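Side-chain contacts in Lmo2812 protein (Listeria monocytogenes EGD-e, PDB 5ZQA), which probably acts as a penicillin-binding D-Ala-D-Ala carboxypeptidase, trimming peptide stems during the making and remodelling of the bacterial cell wall: residues S250-A255 against F262-K267; A35-V40 against K56-A61. One frame throughout, in Å; residues are numbered along the deposited sequence.

Interaction 1: S250-A255 against F262-K267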
ATOM      1  N   SER A 250       8.533   7.729  -1.881  1.00  7.30           N
ATOM      2  CA  SER A 250       9.679   6.836  -1.733  1.00  8.66           C
ATOM      3  C   SER A 250       9.224   5.388  -1.771  1.00  8.19           C
ATOM      4  O   SER A 250       8.143   5.061  -1.290  1.00  7.89           O
ATOM      5  CB  SER A 250      10.416   7.127  -0.424  1.00  9.55           C
ATOM      6  OG  SER A 250       9.572   6.875   0.696  1.00 10.19           O
ATOM      7  N   ILE A 251      10.053   4.527  -2.356  1.00  7.94           N
ATOM      8  CA  ILE A 251       9.776   3.096  -2.412  1.00  7.69           C
ATOM      9  C   ILE A 251      10.952   2.314  -1.833  1.00  8.17           C
ATOM     10  O   ILE A 251      12.091   2.514  -2.258  1.00  8.79           O
ATOM     11  CB  ILE A 251       9.564   2.600  -3.853  1.00  9.11           C
ATOM     12  CG1 ILE A 251       8.656   3.542  -4.654  1.00 14.59           C
ATOM     13  CG2 ILE A 251       9.061   1.164  -3.838  1.00  9.71           C
ATOM     14  CD1 ILE A 251       7.278   3.525  -4.198  1.00 15.11           C
ATOM     15  N   VAL A 252      10.670   1.435  -0.870  1.00  6.91           N
ATOM     16  CA  VAL A 252      11.651   0.530  -0.271  1.00  8.39           C
ATOM     17  C   VAL A 252      11.138  -0.897  -0.378  1.00  8.46           C
ATOM     18  O   VAL A 252      10.054  -1.196   0.113  1.00  8.16           O
ATOM     19  CB  VAL A 252      11.909   0.886   1.213  1.00  8.50           C
ATOM     20  CG1 VAL A 252      12.590  -0.266   1.950  1.00 11.69           C
ATOM     21  CG2 VAL A 252      12.728   2.169   1.304  1.00 11.64           C
ATOM     22  N   LEU A 253      11.905  -1.762  -1.037  1.00  7.86           N
ATOM     23  CA  LEU A 253      11.548  -3.169  -1.196  1.00  8.17           C
ATOM     24  C   LEU A 253      12.656  -4.072  -0.674  1.00  9.67           C
ATOM     25  O   LEU A 253      13.826  -3.863  -0.991  1.00 10.64           O
ATOM     26  CB  LEU A 253      11.269  -3.496  -2.670  1.00  9.50           C
ATOM     27  CG  LEU A 253      10.200  -2.630  -3.334  1.00  9.70           C
ATOM     28  CD1 LEU A 253      10.202  -2.849  -4.847  1.00 11.10           C
ATOM     29  CD2 LEU A 253       8.839  -2.956  -2.745  1.00 10.05           C
ATOM     30  N   ASP A 254      12.269  -5.056   0.131  1.00 10.70           N
ATOM     31  CA  ASP A 254      13.176  -6.096   0.651  1.00 10.49           C
ATOM     32  C   ASP A 254      14.294  -5.532   1.522  1.00 10.25           C
ATOM     33  O   ASP A 254      15.476  -5.849   1.323  1.00 12.29           O
ATOM     34  CB  ASP A 254      13.775  -6.917  -0.508  1.00 12.76           C
ATOM     35  CG  ASP A 254      14.407  -8.228  -0.039  1.00 18.16           C
ATOM     36  OD1 ASP A 254      14.015  -8.740   1.037  1.00 18.63           O
ATOM     37  OD2 ASP A 254      15.292  -8.750  -0.750  1.00 20.73           O
ATOM     38  N   ALA A 255      13.935  -4.697   2.493  1.00  9.88           N
ATOM     39  CA  ALA A 255      14.879  -4.364   3.561  1.00  9.73           C
ATOM     40  C   ALA A 255      14.909  -5.517   4.573  1.00 13.33           C
ATOM     41  O   ALA A 255      14.005  -6.354   4.604  1.00 12.43           O
ATOM     42  CB  ALA A 255      14.501  -3.045   4.229  1.00 10.82           C
ATOM     43  N   PHE A 262      12.464   1.637   7.529  1.00 11.86           N
ATOM     44  CA  PHE A 262      12.170   3.021   7.869  1.00 11.51           C
ATOM     45  C   PHE A 262      13.451   3.872   7.911  1.00 11.84           C
ATOM     46  O   PHE A 262      13.427   5.052   7.578  1.00 10.75           O
ATOM     47  CB  PHE A 262      11.387   3.091   9.192  1.00 11.41           C
ATOM     48  CG  PHE A 262      10.012   2.455   9.117  1.00 12.40           C
ATOM     49  CD1 PHE A 262       9.093   2.879   8.173  1.00 13.89           C
ATOM     50  CD2 PHE A 262       9.648   1.437   9.986  1.00 14.02           C
ATOM     51  CE1 PHE A 262       7.833   2.310   8.097  1.00 11.96           C
ATOM     52  CE2 PHE A 262       8.391   0.858   9.911  1.00 15.39           C
ATOM     53  CZ  PHE A 262       7.483   1.302   8.956  1.00 12.50           C
ATOM     54  N   LYS A 263      14.571   3.262   8.301  1.00 11.17           N
ATOM     55  CA  LYS A 263      15.863   3.950   8.221  1.00 11.05           C
ATOM     56  C   LYS A 263      16.206   4.274   6.779  1.00 13.45           C
ATOM     57  O   LYS A 263      16.731   5.353   6.490  1.00 13.94           O
ATOM     58  CB  LYS A 263      16.974   3.101   8.834  1.00 14.00           C
ATOM     59  CG  LYS A 263      16.808   2.831  10.307  1.00 19.71           C
ATOM     60  CD  LYS A 263      17.171   4.040  11.136  1.00 21.84           C
ATOM     61  CE  LYS A 263      17.306   3.641  12.605  1.00 24.35           C
ATOM     62  NZ  LYS A 263      17.765   4.781  13.428  1.00 23.83           N
ATOM     63  N   ASP A 264      15.925   3.338   5.876  1.00 10.62           N
ATOM     64  CA  ASP A 264      16.118   3.593   4.446  1.00  9.82           C
ATOM     65  C   ASP A 264      15.226   4.736   3.971  1.00 10.62           C
ATOM     66  O   ASP A 264      15.658   5.578   3.182  1.00 11.04           O
ATOM     67  CB  ASP A 264      15.800   2.356   3.587  1.00 12.12           C
ATOM     68  CG  ASP A 264      16.788   1.212   3.772  1.00 13.78           C
ATOM     69  OD1 ASP A 264      17.892   1.414   4.326  1.00 15.33           O
ATOM     70  OD2 ASP A 264      16.436   0.090   3.339  1.00 15.07           O
ATOM     71  N   THR A 265      13.973   4.738   4.422  1.00  9.40           N
ATOM     72  CA  THR A 265      13.033   5.776   4.029  1.00 11.20           C
ATOM     73  C   THR A 265      13.489   7.147   4.510  1.00 11.92           C
ATOM     74  O   THR A 265      13.338   8.133   3.790  1.00 11.97           O
ATOM     75  CB  THR A 265      11.622   5.462   4.551  1.00  8.79           C
ATOM     76  OG1 THR A 265      11.184   4.247   3.946  1.00  9.86           O
ATOM     77  CG2 THR A 265      10.627   6.565   4.195  1.00  9.93           C
ATOM     78  N   GLU A 266      14.082   7.213   5.703  1.00 10.05           N
ATOM     79  CA  GLU A 266      14.628   8.489   6.185  1.00 11.82           C
ATOM     80  C   GLU A 266      15.679   9.039   5.219  1.00 10.62           C
ATOM     81  O   GLU A 266      15.671  10.226   4.897  1.00 12.54           O
ATOM     82  CB  GLU A 266      15.242   8.342   7.579  1.00 13.34           C
ATOM     83  CG  GLU A 266      14.238   8.152   8.698  1.00 15.42           C
ATOM     84  CD  GLU A 266      14.924   8.060  10.055  1.00 24.85           C
ATOM     85  OE1 GLU A 266      15.437   9.091  10.539  1.00 29.68           O
ATOM     86  OE2 GLU A 266      14.971   6.951  10.627  1.00 33.29           O
ATOM     87  N   LYS A 267      16.574   8.168   4.764  1.00 10.06           N
ATOM     88  CA  LYS A 267      17.622   8.565   3.829  1.00  9.87           C
ATOM     89  C   LYS A 267      17.037   9.027   2.497  1.00 11.59           C
ATOM     90  O   LYS A 267      17.497  10.007   1.912  1.00 13.55           O
ATOM     91  CB  LYS A 267      18.588   7.408   3.611  1.00 11.85           C
ATOM     92  CG  LYS A 267      19.470   7.129   4.815  1.00 13.03           C
ATOM     93  CD  LYS A 267      20.301   5.900   4.554  1.00 14.50           C
ATOM     94  CE  LYS A 267      21.224   5.579   5.719  1.00 16.20           C
ATOM     95  NZ  LYS A 267      21.776   4.210   5.521  1.00 18.33           N
TER
HETATM   96  O   HOH W   1       9.981   4.265   1.398  1.00 10.13           O

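Interaction 2: A35-V40 against K56-A61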
ATOM      1  N   ALA A  35      17.451  -1.997   1.768  1.00 12.67           N
ATOM      2  CA  ALA A  35      16.574  -2.393   0.673  1.00 12.64           C
ATOM      3  C   ALA A  35      17.342  -2.904  -0.529  1.00 11.96           C
ATOM      4  O   ALA A  35      18.354  -2.324  -0.916  1.00 14.51           O
ATOM      5  CB  ALA A  35      15.715  -1.216   0.256  1.00 12.28           C
ATOM      6  N   ASN A  36      16.846  -3.971  -1.140  1.00 11.52           N
ATOM      7  CA  ASN A  36      17.451  -4.456  -2.372  1.00 13.92           C
ATOM      8  C   ASN A  36      16.972  -3.700  -3.609  1.00 13.72           C
ATOM      9  O   ASN A  36      17.665  -3.678  -4.624  1.00 18.80           O
ATOM     10  CB  ASN A  36      17.206  -5.955  -2.496  1.00 15.04           C
ATOM     11  CG  ASN A  36      18.092  -6.743  -1.542  1.00 25.47           C
ATOM     12  OD1 ASN A  36      19.301  -6.504  -1.480  1.00 30.29           O
ATOM     13  ND2 ASN A  36      17.500  -7.651  -0.772  1.00 29.10           N
ATOM     14  N   ALA A  37      15.815  -3.048  -3.515  1.00  9.00           N
ATOM     15  CA  ALA A  37      15.379  -2.109  -4.550  1.00 10.48           C
ATOM     16  C   ALA A  37      14.792  -0.894  -3.859  1.00  9.37           C
ATOM     17  O   ALA A  37      14.048  -1.032  -2.887  1.00  9.63           O
ATOM     18  CB  ALA A  37      14.352  -2.734  -5.482  1.00 10.85           C
ATOM     19  N   ALA A  38      15.143   0.292  -4.332  1.00  8.95           N
ATOM     20  CA  ALA A  38      14.669   1.505  -3.684  1.00  8.16           C
ATOM     21  C   ALA A  38      14.696   2.680  -4.628  1.00  9.65           C
ATOM     22  O   ALA A  38      15.475   2.706  -5.582  1.00 11.33           O
ATOM     23  CB  ALA A  38      15.498   1.808  -2.466  1.00 10.07           C
ATOM     24  N   ALA A  39      13.852   3.663  -4.350  1.00  8.07           N
ATOM     25  CA  ALA A  39      13.810   4.861  -5.171  1.00  9.41           C
ATOM     26  C   ALA A  39      13.045   5.963  -4.465  1.00  7.70           C
ATOM     27  O   ALA A  39      12.267   5.706  -3.540  1.00  9.05           O
ATOM     28  CB  ALA A  39      13.173   4.560  -6.543  1.00 11.05           C
ATOM     29  N   VAL A  40      13.274   7.197  -4.890  1.00  9.14           N
ATOM     30  CA  VAL A  40      12.409   8.288  -4.467  1.00  8.61           C
ATOM     31  C   VAL A  40      12.211   9.190  -5.676  1.00  8.55           C
ATOM     32  O   VAL A  40      13.145   9.410  -6.463  1.00  8.06           O
ATOM     33  CB  VAL A  40      12.976   9.044  -3.216  1.00  7.78           C
ATOM     34  CG1 VAL A  40      14.394   9.625  -3.467  1.00 10.87           C
ATOM     35  CG2 VAL A  40      11.988  10.111  -2.730  1.00 10.31           C
ATOM     36  N   LYS A  56      13.904  -3.722 -11.458  1.00 14.48           N
ATOM     37  CA  LYS A  56      13.913  -5.107 -11.012  1.00 14.85           C
ATOM     38  C   LYS A  56      12.529  -5.558 -10.541  1.00 14.27           C
ATOM     39  O   LYS A  56      11.878  -4.888  -9.739  1.00 11.84           O
ATOM     40  CB  LYS A  56      14.933  -5.300  -9.888  1.00 14.58           C
ATOM     41  CG  LYS A  56      14.992  -6.731  -9.358  1.00 15.89           C
ATOM     42  CD  LYS A  56      16.128  -6.941  -8.376  1.00 18.47           C
ATOM     43  CE  LYS A  56      16.172  -8.396  -7.924  1.00 27.24           C
ATOM     44  NZ  LYS A  56      17.177  -8.634  -6.857  1.00 32.09           N
ATOM     45  N   VAL A  57      12.077  -6.699 -11.043  1.00 11.13           N
ATOM     46  CA  VAL A  57      10.798  -7.256 -10.613  1.00 11.15           C
ATOM     47  C   VAL A  57      10.911  -7.843  -9.202  1.00 13.26           C
ATOM     48  O   VAL A  57      11.760  -8.699  -8.933  1.00 14.45           O
ATOM     49  CB  VAL A  57      10.306  -8.324 -11.595  1.00 10.86           C
ATOM     50  CG1 VAL A  57       8.992  -8.940 -11.115  1.00 15.89           C
ATOM     51  CG2 VAL A  57      10.135  -7.711 -12.979  1.00 13.34           C
ATOM     52  N   MET A  58      10.048  -7.367  -8.309  1.00 10.18           N
ATOM     53  CA  MET A  58      10.103  -7.691  -6.886  1.00 10.78           C
ATOM     54  C   MET A  58       8.736  -8.083  -6.356  1.00 10.26           C
ATOM     55  O   MET A  58       7.735  -7.501  -6.760  1.00  9.78           O
ATOM     56  CB  MET A  58      10.600  -6.484  -6.076  1.00 13.08           C
ATOM     57  CG  MET A  58      11.945  -5.937  -6.496  1.00 13.82           C
ATOM     58  SD  MET A  58      13.288  -7.004  -5.950  1.00 15.63           S
ATOM     59  CE  MET A  58      13.381  -6.550  -4.210  1.00 14.37           C
ATOM     60  N   PRO A  59       8.683  -9.049  -5.425  1.00  8.82           N
ATOM     61  CA  PRO A  59       7.430  -9.316  -4.703  1.00 10.31           C
ATOM     62  C   PRO A  59       7.012  -8.110  -3.874  1.00 10.35           C
ATOM     63  O   PRO A  59       7.851  -7.467  -3.226  1.00 10.49           O
ATOM     64  CB  PRO A  59       7.781 -10.498  -3.789  1.00 13.39           C
ATOM     65  CG  PRO A  59       9.047 -11.058  -4.328  1.00 16.93           C
ATOM     66  CD  PRO A  59       9.779  -9.930  -4.987  1.00 13.80           C
ATOM     67  N   ILE A  60       5.722  -7.793  -3.885  1.00  8.20           N
ATOM     68  CA  ILE A  60       5.265  -6.580  -3.209  1.00  9.83           C
ATOM     69  C   ILE A  60       4.273  -6.806  -2.076  1.00  9.72           C
ATOM     70  O   ILE A  60       3.975  -5.861  -1.339  1.00  9.97           O
ATOM     71  CB  ILE A  60       4.630  -5.583  -4.201  1.00  9.56           C
ATOM     72  CG1 ILE A  60       3.378  -6.184  -4.867  1.00  9.21           C
ATOM     73  CG2 ILE A  60       5.682  -5.114  -5.211  1.00 10.11           C
ATOM     74  CD1 ILE A  60       2.535  -5.151  -5.641  1.00  9.37           C
ATOM     75  N   ALA A  61       3.763  -8.030  -1.942  1.00  9.51           N
ATOM     76  CA  ALA A  61       2.933  -8.409  -0.794  1.00  9.50           C
ATOM     77  C   ALA A  61       1.793  -7.405  -0.541  1.00  9.61           C
ATOM     78  O   ALA A  61       1.067  -7.057  -1.470  1.00  9.24           O
ATOM     79  CB  ALA A  61       3.812  -8.567   0.440  1.00 11.41           C
TER

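Interaction 1: S250-A255 against F262-K267
The hydroxyl oxygen of T265 is gripped from two directions in the seam between strand and helix. A water donates to OG1 of T265 at 2.8 Å, and OG1 also bonds the carbonyl oxygen of R261, one turn earlier. The same water lies 2.7 Å from OG of S250, joining strand to helix through two hydroxyl-bearing side chains whose closest direct approach is OG of S250 to CG2 of T265, 3.7 Å. With chi1 at -63°, T265 puts OG1 beside its own backbone N, within range of the R261 carbonyl, and leaves CG2 for S250. Next along the strand, V252 inserts CG2 between the two helix residues, 3.7 Å from OG1 of T265 and 3.8 Å from CB of D264, the V252 and D264 side chains crossing at about a right angle. OD2 of D264 lies 3.8 Å from CB of A255, a plain packing contact, while the carboxylate oxygens take the backbone N-H groups of S34 and A35. The short segment axes approach to 8.7 Å and run at 148°, roughly antiparallel. This is the C-terminal helix packed on a face of the five-stranded antiparallel sheet, as in the transpeptidase fold of penicillin-binding proteins.

Interaction 2: A35-V40 against K56-A61
CB of A37 packs against the bent side chain of M58: the bends at chi2 (-75°) and chi3 (-78°) bring CG and CE of the methionine alike to this one methyl group. CB of A37 lies 4.1 Å from CG of M58 and 4.1 Å from CE of M58, a buried apolar contact. Away from this point the packing thins quickly. CE of M58 grazes CB of N36 at 4.2 Å; N36 is partly exposed, and its ND2 turns elsewhere, to a probable, very short bond with OD2 of D254. On the solvent side K56 is exposed and stretched out to its ammonium group, and its CB stays 5.1 Å from CB of A37. The two segments bury 136 Å² between them. N36 and A37 together face L253, a classic beta bulge at the start of strand 37-42. M58 also rests on L253 and D254 of strand 246-255, while its own short strand 58-59 pairs antiparallel with 172-173. Farther along this segment, I60 leans on L178 of helix 175-188, which likewise touches L253.

Interactions 1 and 2 have centres 10 Å apart and share the sheet in which strands 246-255 and 37-42 are neighbours. The backbone joins them through N of I251 and O of A39 at 2.8 Å, and the carboxylate of interaction 1 reaches the beginning of segment 35-40. V252 faces helix 258-272, while L253, pointing away from it, meets M58 and helix 175-188. The side chain of S250 lies about 10 Å from that of K226, a predicted substrate-binding residue. Segment 56-61 precedes S62, the predicted nucleophile, in sequence only, for interaction 2 lies away from the annotated sites. The side chains of N36 and A255 are about 6 Å and about 10 Å from a bound magnesium ion.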